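Local atomic coordinates of putative HpcE protein (Mycolicibacterium smegmatis, PDB entry 6V77), a protein that belongs to the fumarylacetoacetate hydrolase family, forms a two-chain assembly and carries a zinc ion in a site lined by acidic residues. Residues Q112-S117 with L153-L158. Numbering follows the deposited sequence.
With SO4 (sulfate ion), chain O.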
loop_
_atom_site.group_PDB
_atom_site.type_symbol
_atom_site.label_atom_id
_atom_site.label_comp_id
_atom_site.label_asym_id
_atom_site.label_seq_id
_atom_site.Cartn_x
_atom_site.Cartn_y
_atom_site.Cartn_z
ATOM N N GLN B 112 3.303 6.593 20.272
ATOM C CA GLN B 112 4.487 7.434 20.376
ATOM C C GLN B 112 4.317 8.646 19.469
ATOM O O GLN B 112 3.928 8.506 18.303
ATOM C CB GLN B 112 5.741 6.637 19.994
ATOM C CG GLN B 112 5.985 5.406 20.873
ATOM C CD GLN B 112 6.436 5.766 22.287
ATOM O OE1 GLN B 112 7.227 6.691 22.482
ATOM N NE2 GLN B 112 5.937 5.031 23.277
ATOM N N LEU B 113 4.561 9.836 20.024
ATOM C CA LEU B 113 4.549 11.082 19.267
ATOM C C LEU B 113 5.895 11.315 18.601
ATOM O O LEU B 113 6.885 11.596 19.288
ATOM C CB LEU B 113 4.245 12.274 20.177
ATOM C CG LEU B 113 2.843 12.435 20.741
ATOM C CD1 LEU B 113 2.910 13.454 21.887
ATOM C CD2 LEU B 113 1.878 12.865 19.640
ATOM N N PRO B 114 5.983 11.215 17.285
ATOM C CA PRO B 114 7.177 11.706 16.599
ATOM C C PRO B 114 7.270 13.212 16.748
ATOM O O PRO B 114 6.291 13.891 17.073
ATOM C CB PRO B 114 6.936 11.309 15.143
ATOM C CG PRO B 114 5.447 11.276 15.029
ATOM C CD PRO B 114 4.955 10.746 16.338
ATOM N N ALA B 115 8.473 13.732 16.516
ATOM C CA ALA B 115 8.646 15.173 16.453
ATOM C C ALA B 115 7.728 15.747 15.384
ATOM O O ALA B 115 7.492 15.121 14.343
ATOM C CB ALA B 115 10.104 15.523 16.144
ATOM N N GLY B 116 7.183 16.935 15.651
ATOM C CA GLY B 116 6.327 17.596 14.688
ATOM C C GLY B 116 4.970 17.947 15.278
ATOM O O GLY B 116 4.848 18.225 16.479
ATOM N N SER B 117 3.963 17.967 14.410
ATOM C CA SER B 117 2.620 18.447 14.728
ATOM C C SER B 117 1.656 17.299 14.477
ATOM O O SER B 117 1.177 17.118 13.351
ATOM C CB SER B 117 2.272 19.673 13.875
ATOM O OG SER B 117 3.163 20.747 14.140
ATOM N N LEU B 153 -4.100 9.293 12.133
ATOM C CA LEU B 153 -3.174 10.202 12.802
ATOM C C LEU B 153 -2.190 10.733 11.772
ATOM O O LEU B 153 -1.748 9.997 10.891
ATOM C CB LEU B 153 -2.439 9.490 13.936
ATOM C CG LEU B 153 -3.389 9.000 15.030
ATOM C CD1 LEU B 153 -2.686 8.065 15.999
ATOM C CD2 LEU B 153 -3.902 10.223 15.781
ATOM N N SER B 154 -1.858 12.016 11.882
ATOM C CA SER B 154 -1.178 12.728 10.802
ATOM C C SER B 154 -0.125 13.653 11.381
ATOM O O SER B 154 -0.464 14.557 12.148
ATOM C CB SER B 154 -2.185 13.543 9.975
ATOM O OG SER B 154 -3.284 12.729 9.536
ATOM N N GLU B 155 1.131 13.483 10.970
ATOM C CA GLU B 155 2.173 14.440 11.337
ATOM C C GLU B 155 2.143 15.553 10.289
ATOM O O GLU B 155 2.658 15.395 9.180
ATOM C CB GLU B 155 3.532 13.745 11.440
ATOM C CG GLU B 155 4.549 14.551 12.223
ATOM C CD GLU B 155 4.971 15.764 11.455
ATOM O OE1 GLU B 155 5.685 15.591 10.444
ATOM O OE2 GLU B 155 4.539 16.873 11.816
ATOM N N ARG B 156 1.553 16.707 10.647
ATOM C CA ARG B 156 1.216 17.698 9.625
ATOM C C ARG B 156 2.442 18.356 9.004
ATOM O O ARG B 156 2.358 18.827 7.864
ATOM C CB ARG B 156 0.303 18.777 10.197
ATOM C CG ARG B 156 -1.005 18.224 10.729
ATOM C CD ARG B 156 -1.903 17.669 9.604
ATOM N NE ARG B 156 -3.269 17.539 10.111
ATOM C CZ ARG B 156 -4.238 16.831 9.540
ATOM N NH1 ARG B 156 -4.022 16.142 8.416
ATOM N NH2 ARG B 156 -5.438 16.805 10.113
ATOM N N ASP B 157 3.566 18.444 9.728
ATOM C CA ASP B 157 4.746 19.094 9.154
ATOM C C ASP B 157 5.222 18.334 7.921
ATOM O O ASP B 157 5.381 18.911 6.838
ATOM C CB ASP B 157 5.887 19.194 10.178
ATOM C CG ASP B 157 5.550 20.071 11.370
ATOM O OD1 ASP B 157 4.529 20.795 11.329
ATOM O OD2 ASP B 157 6.322 20.030 12.356
ATOM N N LEU B 158 5.462 17.034 8.078
ATOM C CA LEU B 158 5.857 16.201 6.942
ATOM C C LEU B 158 4.764 16.159 5.885
ATOM O O LEU B 158 5.052 16.139 4.681
ATOM C CB LEU B 158 6.175 14.786 7.424
ATOM C CG LEU B 158 6.633 13.757 6.378
ATOM C CD1 LEU B 158 7.879 14.259 5.676
ATOM C CD2 LEU B 158 6.891 12.402 7.025
HETATM S S SO4 O . -6.421 14.997 5.314
HETATM O O1 SO4 O . -7.199 16.207 5.556
HETATM O O2 SO4 O . -5.223 14.960 6.156
HETATM O O3 SO4 O . -7.219 13.803 5.604
HETATM O O4 SO4 O . -6.050 14.945 3.901
#
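Ser117 and Glu155 meet through backbone and carboxylate: Ser117 N gives a nearly straight hydrogen bond (175°) to Glu155 OE2, 2.9 Å away, on the anti side of that oxygen. A backbone-to-backbone bond lies beside it, Arg156 N to Ser117 O at 2.8 Å, so both the N-H and the C=O of Ser117 are held by the turn from strand into helix. Ser117 OG comes within 3.1 Å of Asp157 OD1, close enough for a hydrogen bond, though that proton has another acceptor in range.

The Glu155 carboxylate works on its own chain too. OE2 also accepts from Asp157 N, which arrives above the carboxylate plane on the face opposite Ser117 N, while OE1 takes Leu158 N on its syn side at 2.8 Å. With CG anti to the backbone N (chi1 -162°) and the chain bent at chi2, the acid curls back to the N-H groups that open the helix; three N-H groups then fix its rotation.

Carbon-to-oxygen contacts fill in around these bonds. Gly116 CA sits 3.5 Å from Glu155 OE2 and 3.4 Å from Asp157 OD2, and the Glu155 CG methylene lies 3.7 Å from Ala115 O.

Arg156 turns its guanidinium away from the loop, forming salt bridges with Asp119 and with the zinc ligand Glu121; at the guanidinium edge, NH1 reaches sulfate O2 at 2.8 Å. Lys171 and His82 also bind that sulfate.

The arrangement is a helix N-cap: Glu155 caps helix 156-160 and ties in the loop between strands 110-113 and 118-128, next to the family's acidic metal site.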